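PDB 3IQ0: putative Ribokinase II from Escherichia coli O6, which probably phosphorylates a ribose-like sugar or related carbohydrate with ATP, as a member of the pfkB family of carbohydrate kinases. Local coordinates for residues Ile44-Arg49 against Gly259-Gly264; Ala149-Val154 against Leu184-Glu189; Gln23-Asp26 against Ile30-Gly33; Gly233-Ser238 against Gln242-Ser247; Asn109-Ala114 against Ser140-His145. One frame throughout, in Å; residues are numbered along the deposited sequence.

Contact 1 lies near the centre of the chain, where helices 39-49 and 258-271 meet beside ATP. Contact 3 comes before it in the chain. Inside the long loop that contact 1 closes, the others follow in the order 5, 2, 4. Contact 4 is the outer hairpin of the nine-stranded sheet. It touches contact 1 through A234 and F262. Contacts 2 and 5 share helix 144-159 and touch at L141. Contact 3 lies at the edge of the small four-stranded sheet, where a loop packs on strand 29-37. Its centre is about 37 Å from that of contact 2. Contacts 3 and 5 both reach the second subunit. The contacts thus span nucleotide site, alpha/beta body and dimer interface.

Contact 1. Residues Ile44-Arg49 against Gly259-Gly264; sequences IDQVTR and GDCFGG. With ATP (adenosine-5'-triphosphate), chain G.
Q46 and V47 of helix 39-49 pack against C261 and G264 of helix 258-271, a helix pair in the ribokinase-like alpha/beta fold. The second helix carries the end of the GAGD sequence motif of pfkB kinases at G259 and D260. The two short axes come within 7.8 Å and cross at -40°. The packing is buried, and no hydrogen bond crosses it.

Q46 has the most surface covered. Its CG stands anti to the backbone N (chi1 -179°), and the chain then bends at chi2. This lays the methylene part along the other helix. CG of Q46 touches the carbonyl O of C261 at 3.5 Å and lies close to the backbone of G264.

G264 has no side chain on the side that faces helix 39-49, so the first helix can come right up to its backbone. The CA atoms of V47 and G264 are 4.8 Å apart. The CG2 branch of V47 meets the CA of G264 at 3.7 Å. The C261 side chain also packs on C286 and A290 of helix 276-290.

The N-terminal end of helix 258-271 and its F262 flank face the nucleotide. G259, D260 and F262 belong to the ATP pocket. The CA of G259 lies 3.4 Å from O3A of ATP, and CD1 of F262 touches the ribose C4' of ATP at 3.5 Å.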
# COMPACT_ATOMS: atom_id res chain seq x y z
N ILE B 44 18.39 12.09 -6.55
CA ILE B 44 18.19 13.03 -7.65
C ILE B 44 17.71 14.40 -7.19
O ILE B 44 18.01 15.40 -7.83
CB ILE B 44 17.22 12.44 -8.71
CG1 ILE B 44 17.65 12.91 -10.09
CG2 ILE B 44 15.79 12.87 -8.43
CD1 ILE B 44 19.00 12.38 -10.50
N ASP B 45 16.95 14.45 -6.10
CA ASP B 45 16.48 15.75 -5.62
C ASP B 45 17.69 16.54 -5.11
O ASP B 45 17.76 17.77 -5.28
CB ASP B 45 15.46 15.58 -4.49
CG ASP B 45 14.72 16.86 -4.19
OD1 ASP B 45 14.11 17.42 -5.12
OD2 ASP B 45 14.73 17.30 -3.03
N GLN B 46 18.64 15.85 -4.49
CA GLN B 46 19.83 16.54 -3.99
C GLN B 46 20.65 17.03 -5.17
O GLN B 46 21.21 18.12 -5.13
CB GLN B 46 20.66 15.61 -3.09
CG GLN B 46 21.92 16.25 -2.49
CD GLN B 46 21.62 17.57 -1.79
OE1 GLN B 46 21.68 18.65 -2.40
NE2 GLN B 46 21.29 17.49 -0.52
N VAL B 47 20.71 16.23 -6.23
CA VAL B 47 21.46 16.64 -7.41
C VAL B 47 20.89 17.92 -8.00
O VAL B 47 21.63 18.86 -8.28
CB VAL B 47 21.44 15.56 -8.51
CG1 VAL B 47 22.03 16.12 -9.78
CG2 VAL B 47 22.24 14.34 -8.06
N THR B 48 19.57 17.97 -8.21
CA THR B 48 18.96 19.16 -8.79
C THR B 48 19.02 20.37 -7.87
O THR B 48 19.04 21.50 -8.34
CB THR B 48 17.49 18.94 -9.19
OG1 THR B 48 17.07 20.03 -10.01
CG2 THR B 48 16.58 18.89 -7.95
N ARG B 49 19.05 20.14 -6.56
CA ARG B 49 19.11 21.26 -5.64
C ARG B 49 20.49 21.91 -5.67
O ARG B 49 20.65 23.05 -5.24
CB ARG B 49 18.75 20.82 -4.23
CG ARG B 49 17.30 20.41 -4.10
CD ARG B 49 16.78 20.79 -2.74
NE ARG B 49 16.65 22.23 -2.61
CZ ARG B 49 16.63 22.87 -1.45
NH1 ARG B 49 16.73 22.19 -0.32
NH2 ARG B 49 16.48 24.19 -1.41
N GLY B 259 22.60 8.88 3.30
CA GLY B 259 23.37 8.28 2.22
C GLY B 259 22.98 8.76 0.84
O GLY B 259 23.84 8.94 -0.02
N ASP B 260 21.68 8.95 0.62
CA ASP B 260 21.19 9.42 -0.68
C ASP B 260 21.66 10.85 -0.94
O ASP B 260 22.07 11.19 -2.04
CB ASP B 260 19.66 9.37 -0.72
CG ASP B 260 19.10 8.01 -0.31
OD1 ASP B 260 19.79 6.99 -0.51
OD2 ASP B 260 17.96 7.96 0.21
N CYS B 261 21.60 11.69 0.09
CA CYS B 261 22.04 13.08 -0.04
C CYS B 261 23.54 13.13 -0.21
O CYS B 261 24.05 13.88 -1.05
CB CYS B 261 21.61 13.89 1.18
SG CYS B 261 19.84 14.28 1.17
N PHE B 262 24.25 12.34 0.58
CA PHE B 262 25.71 12.28 0.46
C PHE B 262 26.03 11.94 -0.99
O PHE B 262 26.90 12.55 -1.61
CB PHE B 262 26.27 11.17 1.37
CG PHE B 262 27.76 10.97 1.22
CD1 PHE B 262 28.65 11.54 2.12
CD2 PHE B 262 28.28 10.24 0.15
CE1 PHE B 262 30.03 11.39 1.97
CE2 PHE B 262 29.66 10.08 -0.01
CZ PHE B 262 30.53 10.66 0.90
N GLY B 263 25.31 10.96 -1.54
CA GLY B 263 25.53 10.53 -2.91
C GLY B 263 25.25 11.59 -3.96
O GLY B 263 26.06 11.79 -4.87
N GLY B 264 24.10 12.25 -3.85
CA GLY B 264 23.77 13.28 -4.82
C GLY B 264 24.80 14.39 -4.76
O GLY B 264 25.26 14.89 -5.79
PG ATP G . 21.71 4.47 3.38
O1G ATP G . 20.57 5.29 3.92
O2G ATP G . 21.40 3.00 3.38
O3G ATP G . 22.07 4.92 1.97
PB ATP G . 24.51 4.95 4.21
O1B ATP G . 25.24 4.07 5.18
O2B ATP G . 24.78 4.86 2.74
O3B ATP G . 22.92 4.76 4.40
PA ATP G . 25.19 6.90 6.18
O1A ATP G . 24.01 6.82 7.13
O2A ATP G . 26.46 6.20 6.50
O3A ATP G . 24.71 6.44 4.70
O5' ATP G . 25.71 8.45 5.42
C5' ATP G . 25.76 9.56 4.64
C4' ATP G . 27.02 10.30 5.01
O4' ATP G . 26.30 11.26 5.79
C3' ATP G . 28.02 9.77 6.10
O3' ATP G . 29.15 9.08 5.60
C2' ATP G . 28.31 10.99 6.86
O2' ATP G . 29.34 11.75 6.22
C1' ATP G . 26.99 11.71 6.94
N9 ATP G . 26.23 11.32 8.19
C8 ATP G . 25.27 10.33 8.38
N7 ATP G . 24.82 10.29 9.64
C5 ATP G . 25.45 11.25 10.31
C6 ATP G . 25.47 11.79 11.71
N6 ATP G . 24.67 11.24 12.62
N1 ATP G . 26.33 12.87 12.03
C2 ATP G . 27.19 13.47 11.11
N3 ATP G . 27.21 13.01 9.79
C4 ATP G . 26.40 11.94 9.36

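Contact 2. Residues Ala149-Val154 against Leu184-Glu189; sequences AVKKAV and LHFVLE
K151 and F186 meet across two neighbouring helices, 144-159 and 178-189, whose nearest CA atoms here, those of K151 and V187, are 7.8 Å apart. The helices belong to successive beta-alpha-beta crossovers of the Rossmann-like body. Helix 144-159 follows strand 131-137, and helix 178-189 follows strand 163-167.

At the solvent side the lysine lies over one face of the F186 ring. K151 CG is anti to the carbonyl carbon (chi1 -73°), and the chain is extended beyond it. The aliphatic part therefore runs across this face, with K151 CG 3.8 Å from F186 CE2. F186 CG is anti to its backbone N, which sends the ring toward the lysine.

Two interactions use the same ring face. K151 CE makes a CH-pi contact, 3.8 Å from the ring centroid of F186. The ammonium group adds a cation-pi interaction without any hydrogen bond between the two side chains.

On the sheet side, V150, V154 and V187 all pack on I136 of strand 131-137. The K151-F186 pair lies on the outer side of this apolar layer. The NZ of K151 is 4.3 Å from the F186 centroid and 12° off the ring normal.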
# COMPACT_ATOMS: atom_id res chain seq x y z
N ALA B 149 15.65 -3.44 -16.56
CA ALA B 149 15.51 -2.02 -16.85
C ALA B 149 16.85 -1.34 -16.62
O ALA B 149 17.29 -0.53 -17.44
CB ALA B 149 14.44 -1.41 -15.95
N VAL B 150 17.50 -1.67 -15.51
CA VAL B 150 18.79 -1.09 -15.18
C VAL B 150 19.89 -1.53 -16.15
O VAL B 150 20.71 -0.71 -16.56
CB VAL B 150 19.20 -1.46 -13.74
CG1 VAL B 150 20.61 -0.99 -13.47
CG2 VAL B 150 18.24 -0.81 -12.76
N LYS B 151 19.91 -2.80 -16.52
CA LYS B 151 20.93 -3.29 -17.45
C LYS B 151 20.83 -2.57 -18.80
O LYS B 151 21.85 -2.19 -19.38
CB LYS B 151 20.79 -4.80 -17.66
CG LYS B 151 21.24 -5.63 -16.46
CD LYS B 151 21.22 -7.13 -16.76
CE LYS B 151 21.81 -7.92 -15.60
NZ LYS B 151 21.87 -9.39 -15.86
N LYS B 152 19.61 -2.37 -19.28
CA LYS B 152 19.38 -1.69 -20.55
C LYS B 152 19.88 -0.25 -20.49
O LYS B 152 20.64 0.20 -21.34
CB LYS B 152 17.88 -1.70 -20.89
CG LYS B 152 17.53 -0.95 -22.17
CD LYS B 152 16.02 -0.92 -22.40
CE LYS B 152 15.65 0.04 -23.53
NZ LYS B 152 14.18 0.11 -23.81
N ALA B 153 19.44 0.47 -19.46
CA ALA B 153 19.83 1.86 -19.27
C ALA B 153 21.35 1.97 -19.19
O ALA B 153 21.95 2.86 -19.80
CB ALA B 153 19.20 2.41 -17.99
N VAL B 154 21.98 1.06 -18.46
CA VAL B 154 23.43 1.07 -18.33
C VAL B 154 24.14 0.87 -19.67
O VAL B 154 25.14 1.53 -19.95
CB VAL B 154 23.92 0.00 -17.35
CG1 VAL B 154 25.43 -0.10 -17.39
CG2 VAL B 154 23.48 0.36 -15.95
N LEU B 184 23.70 -7.64 -8.88
CA LEU B 184 24.52 -6.68 -8.15
C LEU B 184 25.99 -6.79 -8.56
O LEU B 184 26.67 -5.78 -8.76
CB LEU B 184 24.37 -6.92 -6.65
CG LEU B 184 22.96 -6.71 -6.09
CD1 LEU B 184 22.90 -7.20 -4.66
CD2 LEU B 184 22.58 -5.23 -6.17
N HIS B 185 26.50 -8.02 -8.66
CA HIS B 185 27.88 -8.22 -9.06
C HIS B 185 28.05 -7.79 -10.50
O HIS B 185 29.10 -7.30 -10.90
CB HIS B 185 28.28 -9.69 -8.89
CG HIS B 185 28.80 -10.01 -7.52
ND1 HIS B 185 30.06 -9.64 -7.10
CD2 HIS B 185 28.22 -10.64 -6.47
CE1 HIS B 185 30.24 -10.02 -5.85
NE2 HIS B 185 29.14 -10.63 -5.44
N PHE B 186 26.99 -7.96 -11.28
CA PHE B 186 27.00 -7.57 -12.68
C PHE B 186 27.21 -6.06 -12.77
O PHE B 186 28.09 -5.58 -13.48
CB PHE B 186 25.67 -7.94 -13.33
CG PHE B 186 25.57 -7.54 -14.77
CD1 PHE B 186 25.97 -8.42 -15.77
CD2 PHE B 186 25.10 -6.29 -15.13
CE1 PHE B 186 25.90 -8.05 -17.12
CE2 PHE B 186 25.02 -5.90 -16.47
CZ PHE B 186 25.43 -6.79 -17.46
N VAL B 187 26.38 -5.32 -12.04
CA VAL B 187 26.46 -3.86 -12.04
C VAL B 187 27.82 -3.38 -11.56
O VAL B 187 28.37 -2.42 -12.10
CB VAL B 187 25.36 -3.25 -11.14
CG1 VAL B 187 25.56 -1.75 -11.03
CG2 VAL B 187 23.99 -3.56 -11.73
N LEU B 188 28.35 -4.03 -10.53
CA LEU B 188 29.65 -3.66 -9.98
C LEU B 188 30.77 -3.69 -11.01
O LEU B 188 31.65 -2.84 -11.01
CB LEU B 188 30.01 -4.57 -8.80
CG LEU B 188 31.36 -4.29 -8.13
CD1 LEU B 188 31.41 -2.84 -7.70
CD2 LEU B 188 31.56 -5.22 -6.93
N GLU B 189 30.72 -4.68 -11.90
CA GLU B 189 31.75 -4.83 -12.93
C GLU B 189 31.70 -3.72 -13.98
O GLU B 189 32.65 -3.51 -14.72
CB GLU B 189 31.61 -6.20 -13.60
CG GLU B 189 31.50 -7.38 -12.64
CD GLU B 189 32.69 -7.50 -11.70
OE1 GLU B 189 33.82 -7.69 -12.19
OE2 GLU B 189 32.49 -7.39 -10.47

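Contact 3. Residues Gln23-Asp26 against Ile30-Gly33; sequences QPFD and IWNG
The side-chain amide of Q23 stands over one face of the W31 indole, with the amide and ring planes 75° apart. Its nitrogen is the end nearest the ring. NE2 of Q23 lies 3.3 Å from CE2 of W31, offset toward the rim. Q23 reaches this place because CG is anti to the backbone N (chi1 -174°) and the chain stays extended.

The same NE2 donates to the backbone O of I30 at 3.0 Å. The acceptor lies in the plane of the amide, but the nitrogen sits above the carbonyl plane of I30. A water donates to OE1 of Q23 at 2.7 Å and accepts from N of I30 at 2.8 Å. OE1 also bonds to K20 N and S19 OG. With both ends bound, the amide's rotation is probably fixed.

The F25 and W31 rings meet rim to rim, neither over the face of the other, with planes only 11° apart. CD1 of F25 touches CH2 of W31 at 3.4 Å.

W31 packs on I16 and A18 of strand 13-18, and its NE1 bonds to the O of G33 of the second subunit. Strand 29-37 is an outer strand of the four-stranded sheet, which probably corresponds to the lid of ribokinase-like kinases. It lies next to 13-18. Its other side pairs antiparallel with a strand of the second subunit, consistent with the beta-clasp of the family.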
# COMPACT_ATOMS: atom_id res chain seq x y z
N GLN B 23 4.97 4.82 18.89
CA GLN B 23 3.65 4.60 18.29
C GLN B 23 3.65 3.31 17.50
O GLN B 23 4.44 3.14 16.57
CB GLN B 23 3.29 5.76 17.37
CG GLN B 23 1.88 5.69 16.81
CD GLN B 23 1.54 6.91 15.99
OE1 GLN B 23 1.96 8.02 16.32
NE2 GLN B 23 0.76 6.72 14.94
N PRO B 24 2.77 2.37 17.86
CA PRO B 24 2.67 1.08 17.19
C PRO B 24 1.86 1.14 15.89
O PRO B 24 1.12 2.10 15.65
CB PRO B 24 2.00 0.21 18.24
CG PRO B 24 1.02 1.16 18.84
CD PRO B 24 1.84 2.42 19.01
N PHE B 25 2.02 0.12 15.06
CA PHE B 25 1.29 0.02 13.80
C PHE B 25 -0.08 -0.61 14.03
O PHE B 25 -0.98 -0.45 13.22
CB PHE B 25 2.03 -0.89 12.80
CG PHE B 25 3.28 -0.29 12.22
CD1 PHE B 25 3.22 0.87 11.46
CD2 PHE B 25 4.51 -0.91 12.39
CE1 PHE B 25 4.36 1.40 10.87
CE2 PHE B 25 5.65 -0.40 11.82
CZ PHE B 25 5.58 0.76 11.05
N ASP B 26 -0.23 -1.32 15.15
CA ASP B 26 -1.47 -2.03 15.43
C ASP B 26 -2.48 -1.34 16.34
O ASP B 26 -3.29 -2.00 17.00
CB ASP B 26 -1.14 -3.41 15.99
CG ASP B 26 -0.68 -3.37 17.42
OD1 ASP B 26 -0.17 -2.31 17.86
OD2 ASP B 26 -0.81 -4.40 18.12
N ILE B 30 -2.06 9.07 15.22
CA ILE B 30 -1.90 10.13 14.24
C ILE B 30 -0.64 9.91 13.42
O ILE B 30 0.41 9.54 13.95
CB ILE B 30 -1.82 11.51 14.94
CG1 ILE B 30 -3.11 11.76 15.73
CG2 ILE B 30 -1.63 12.60 13.90
CD1 ILE B 30 -3.07 13.01 16.59
N TRP B 31 -0.75 10.13 12.11
CA TRP B 31 0.37 9.96 11.20
C TRP B 31 0.57 11.23 10.38
O TRP B 31 -0.37 11.99 10.17
CB TRP B 31 0.12 8.77 10.25
CG TRP B 31 -0.08 7.48 10.97
CD1 TRP B 31 -1.20 7.08 11.64
CD2 TRP B 31 0.89 6.44 11.15
NE1 TRP B 31 -0.99 5.86 12.24
CE2 TRP B 31 0.28 5.44 11.95
CE3 TRP B 31 2.21 6.25 10.71
CZ2 TRP B 31 0.96 4.28 12.34
CZ3 TRP B 31 2.88 5.09 11.10
CH2 TRP B 31 2.25 4.12 11.90
N ASN B 32 1.79 11.46 9.93
CA ASN B 32 2.10 12.65 9.14
C ASN B 32 2.58 12.24 7.75
O ASN B 32 3.45 11.39 7.62
CB ASN B 32 3.18 13.49 9.83
CG ASN B 32 2.81 13.86 11.25
OD1 ASN B 32 1.70 14.32 11.52
ND2 ASN B 32 3.75 13.68 12.18
N GLY B 33 2.02 12.88 6.73
CA GLY B 33 2.40 12.58 5.37
C GLY B 33 1.29 12.93 4.41
O GLY B 33 0.32 13.59 4.80
O HOH W 1 -0.18 9.35 17.27

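Contact 4. Residues Gly233-Ser238 against Gln242-Ser247; sequences GASYYS and QFHVES
Backbone hydrogen bonds join A234 to V245 and Y236 to F243. A234 N reaches V245 O at 3.2 Å, and V245 N returns to A234 O at 2.9 Å. Y236 N donates to F243 O at 2.7 Å, nearly straight at 178°, and F243 N to Y236 O. S235-H244 and Y237-Q242 are the non-hydrogen-bonded pairs.

Aromatic packing occupies the face with Y236 and F243. F243 CG lies between the backbone N and carbonyl carbon (chi1 62°), which turns the ring back over Y236. CB of Y236 makes a CH-pi contact 3.8 Å from the F243 centroid. The two ring planes are 18° apart but barely overlap.

The strands form a beta hairpin, 234-237 and 242-245, with the latter outermost in the nine-stranded sheet. F243 also stacks on H277 of helix 276-290.

Polar side chains line the other face. S235 OG lies in plane at the edge of the H244 ring, 3.2 Å from CD2 of H244, but bonds to R229. H244 NE2 bonds to O of Q232. The Q242 amide meets the Y237 ring edge almost perpendicular.

At the hairpin's open end, G233 CA makes a CA-H...O contact with V245 O, and G233 O bonds to O3' of ATP.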
# COMPACT_ATOMS: atom_id res chain seq x y z
N GLY B 233 32.39 10.22 9.59
CA GLY B 233 32.90 10.80 8.36
C GLY B 233 32.80 9.90 7.14
O GLY B 233 31.88 9.09 7.02
N ALA B 234 33.76 10.04 6.23
CA ALA B 234 33.79 9.24 5.02
C ALA B 234 35.21 9.18 4.48
O ALA B 234 36.04 10.03 4.80
CB ALA B 234 32.86 9.83 3.97
N SER B 235 35.48 8.18 3.65
CA SER B 235 36.80 8.01 3.06
C SER B 235 36.74 7.91 1.54
O SER B 235 35.75 7.43 0.97
CB SER B 235 37.46 6.75 3.63
OG SER B 235 37.56 6.81 5.04
N TYR B 236 37.80 8.37 0.89
CA TYR B 236 37.91 8.33 -0.56
C TYR B 236 39.08 7.42 -0.92
O TYR B 236 40.13 7.48 -0.27
CB TYR B 236 38.18 9.73 -1.12
CG TYR B 236 38.43 9.77 -2.61
CD1 TYR B 236 37.37 9.92 -3.51
CD2 TYR B 236 39.71 9.64 -3.13
CE1 TYR B 236 37.59 9.96 -4.89
CE2 TYR B 236 39.95 9.67 -4.50
CZ TYR B 236 38.89 9.83 -5.37
OH TYR B 236 39.12 9.88 -6.72
N TYR B 237 38.91 6.60 -1.94
CA TYR B 237 39.96 5.68 -2.37
C TYR B 237 40.07 5.61 -3.89
O TYR B 237 39.09 5.38 -4.59
CB TYR B 237 39.68 4.27 -1.85
CG TYR B 237 39.57 4.16 -0.35
CD1 TYR B 237 40.71 4.20 0.46
CD2 TYR B 237 38.33 4.00 0.26
CE1 TYR B 237 40.61 4.08 1.85
CE2 TYR B 237 38.22 3.89 1.64
CZ TYR B 237 39.36 3.93 2.43
OH TYR B 237 39.24 3.81 3.79
N SER B 238 41.29 5.79 -4.39
CA SER B 238 41.56 5.69 -5.82
C SER B 238 42.93 5.02 -5.94
O SER B 238 43.65 4.92 -4.95
CB SER B 238 41.60 7.08 -6.48
OG SER B 238 42.69 7.84 -6.00
N GLN B 242 44.39 8.33 -1.40
CA GLN B 242 43.56 7.79 -0.34
C GLN B 242 43.49 8.81 0.79
O GLN B 242 44.53 9.27 1.27
CB GLN B 242 44.18 6.49 0.17
CG GLN B 242 43.46 5.81 1.31
CD GLN B 242 44.19 4.56 1.78
OE1 GLN B 242 45.25 4.64 2.39
NE2 GLN B 242 43.64 3.40 1.47
N PHE B 243 42.28 9.17 1.21
CA PHE B 243 42.12 10.12 2.30
C PHE B 243 40.74 10.03 2.93
O PHE B 243 39.82 9.42 2.37
CB PHE B 243 42.40 11.55 1.82
CG PHE B 243 41.47 12.02 0.75
CD1 PHE B 243 40.23 12.55 1.07
CD2 PHE B 243 41.84 11.93 -0.59
CE1 PHE B 243 39.37 13.00 0.07
CE2 PHE B 243 40.99 12.37 -1.60
CZ PHE B 243 39.75 12.91 -1.26
N HIS B 244 40.59 10.63 4.11
CA HIS B 244 39.34 10.58 4.85
C HIS B 244 39.04 11.90 5.55
O HIS B 244 39.94 12.71 5.78
CB HIS B 244 39.42 9.40 5.84
CG HIS B 244 38.57 9.56 7.06
ND1 HIS B 244 38.90 10.40 8.10
CD2 HIS B 244 37.42 8.95 7.43
CE1 HIS B 244 37.99 10.31 9.05
NE2 HIS B 244 37.08 9.44 8.67
N VAL B 245 37.77 12.12 5.85
CA VAL B 245 37.33 13.33 6.54
C VAL B 245 36.50 12.95 7.77
O VAL B 245 35.80 11.94 7.77
CB VAL B 245 36.47 14.24 5.63
CG1 VAL B 245 37.28 14.69 4.43
CG2 VAL B 245 35.21 13.51 5.18
N GLU B 246 36.58 13.77 8.81
CA GLU B 246 35.83 13.52 10.04
C GLU B 246 34.40 13.99 9.87
O GLU B 246 34.12 14.84 9.03
CB GLU B 246 36.45 14.28 11.21
CG GLU B 246 37.88 13.94 11.53
CD GLU B 246 38.40 14.74 12.70
OE1 GLU B 246 38.42 15.99 12.60
OE2 GLU B 246 38.79 14.13 13.71
N SER B 247 33.51 13.44 10.69
CA SER B 247 32.11 13.82 10.63
C SER B 247 31.90 15.14 11.36
O SER B 247 32.66 15.49 12.27
CB SER B 247 31.24 12.75 11.29
OG SER B 247 31.47 12.71 12.68

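Contact 5. Residues Asn109-Ala114 against Ser140-His145; sequences NIKNAA and SLFSFH
The ring of F142 meets I110 and K111 obliquely. CG2 of I110 touches CE2 of F142 at 3.7 Å. The CA of K111 lies equally near CE1 of F142, so the backbone of the turn takes part. The ring points there because CG of F142 sits between its backbone N and carbonyl carbon (chi1 55°). The side chains of I110 and F142 run at about a right angle. The contact is apolar, with no hydrogen bond across it.

I110 to A113 form a type I beta turn, closed by A113 N to I110 O at 3.0 Å. The turn follows strand 106-109, an outer strand of the small four-stranded sheet. F142 lies in the loop between strand 131-137 and helix 144-159 of the large alpha/beta body. The contact therefore links the two parts of the fold.

L141 before F142 is the centre of an inverse gamma turn. After F142, S143 is the N-cap of helix 144-159. OG of S143 accepts a weak bond from H145 N at 3.3 Å and also hydrogen-bonds to M146 N.

K111 bends away beyond CG, and its NZ bonds to the O of L88 of the second subunit.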
# COMPACT_ATOMS: atom_id res chain seq x y z
N ASN B 109 5.46 -1.22 0.93
CA ASN B 109 4.64 -1.65 -0.19
C ASN B 109 5.36 -1.10 -1.41
O ASN B 109 4.98 -0.07 -1.96
CB ASN B 109 3.23 -1.09 -0.16
CG ASN B 109 2.47 -1.43 -1.44
OD1 ASN B 109 2.54 -2.56 -1.93
ND2 ASN B 109 1.76 -0.46 -1.99
N ILE B 110 6.42 -1.79 -1.82
CA ILE B 110 7.21 -1.36 -2.96
C ILE B 110 7.28 -2.47 -4.01
O ILE B 110 6.94 -2.26 -5.17
CB ILE B 110 8.65 -1.02 -2.51
CG1 ILE B 110 8.62 0.13 -1.51
CG2 ILE B 110 9.51 -0.71 -3.72
CD1 ILE B 110 9.97 0.40 -0.86
N LYS B 111 7.75 -3.63 -3.58
CA LYS B 111 7.90 -4.80 -4.45
C LYS B 111 6.63 -5.11 -5.24
O LYS B 111 6.70 -5.46 -6.42
CB LYS B 111 8.28 -6.01 -3.61
CG LYS B 111 8.55 -7.28 -4.41
CD LYS B 111 7.85 -8.48 -3.78
CE LYS B 111 8.18 -8.61 -2.30
NZ LYS B 111 7.30 -9.61 -1.62
N ASN B 112 5.48 -4.97 -4.59
CA ASN B 112 4.21 -5.26 -5.23
C ASN B 112 3.40 -4.03 -5.63
O ASN B 112 2.20 -4.13 -5.85
CB ASN B 112 3.36 -6.15 -4.32
CG ASN B 112 3.97 -7.50 -4.12
OD1 ASN B 112 4.26 -8.21 -5.08
ND2 ASN B 112 4.18 -7.88 -2.86
N ALA B 113 4.06 -2.88 -5.72
CA ALA B 113 3.39 -1.65 -6.10
C ALA B 113 3.90 -1.18 -7.46
O ALA B 113 4.58 -1.92 -8.17
CB ALA B 113 3.63 -0.57 -5.05
N ALA B 114 3.58 0.06 -7.82
CA ALA B 114 4.02 0.62 -9.09
C ALA B 114 5.53 0.45 -9.26
O ALA B 114 6.01 0.12 -10.35
CB ALA B 114 3.65 2.09 -9.17
N SER B 140 17.08 -0.80 -5.59
CA SER B 140 16.10 -0.94 -6.66
C SER B 140 16.08 -2.32 -7.30
O SER B 140 15.11 -2.71 -7.93
CB SER B 140 16.36 0.10 -7.75
OG SER B 140 16.37 1.41 -7.22
N LEU B 141 17.17 -3.06 -7.14
CA LEU B 141 17.27 -4.39 -7.75
C LEU B 141 16.62 -5.48 -6.90
O LEU B 141 17.32 -6.27 -6.27
CB LEU B 141 18.73 -4.73 -8.01
CG LEU B 141 19.48 -3.69 -8.86
CD1 LEU B 141 20.94 -4.09 -9.03
CD2 LEU B 141 18.79 -3.56 -10.21
N PHE B 142 15.29 -5.52 -6.90
CA PHE B 142 14.56 -6.52 -6.13
C PHE B 142 13.71 -7.44 -6.99
O PHE B 142 12.85 -8.16 -6.48
CB PHE B 142 13.69 -5.83 -5.06
CG PHE B 142 12.73 -4.80 -5.61
CD1 PHE B 142 11.61 -5.18 -6.35
CD2 PHE B 142 12.92 -3.44 -5.36
CE1 PHE B 142 10.71 -4.23 -6.83
CE2 PHE B 142 12.03 -2.48 -5.83
CZ PHE B 142 10.92 -2.87 -6.57
N SER B 143 13.96 -7.43 -8.30
CA SER B 143 13.23 -8.28 -9.24
C SER B 143 13.98 -8.31 -10.57
O SER B 143 14.74 -7.39 -10.88
CB SER B 143 11.81 -7.76 -9.47
OG SER B 143 11.77 -6.80 -10.51
N PHE B 144 13.76 -9.36 -11.36
CA PHE B 144 14.44 -9.49 -12.64
C PHE B 144 14.02 -8.39 -13.61
O PHE B 144 14.77 -8.05 -14.53
CB PHE B 144 14.20 -10.88 -13.25
CG PHE B 144 12.90 -11.01 -13.99
CD1 PHE B 144 12.82 -10.67 -15.34
CD2 PHE B 144 11.75 -11.47 -13.35
CE1 PHE B 144 11.63 -10.79 -16.04
CE2 PHE B 144 10.55 -11.60 -14.04
CZ PHE B 144 10.49 -11.26 -15.39
N HIS B 145 12.83 -7.84 -13.41
CA HIS B 145 12.33 -6.76 -14.26
C HIS B 145 13.09 -5.47 -13.97
O HIS B 145 13.33 -4.66 -14.87
CB HIS B 145 10.84 -6.52 -13.99
CG HIS B 145 9.94 -7.45 -14.74
ND1 HIS B 145 8.83 -8.03 -14.16
CD2 HIS B 145 9.95 -7.86 -16.03
CE1 HIS B 145 8.21 -8.77 -15.07
NE2 HIS B 145 8.87 -8.68 -16.21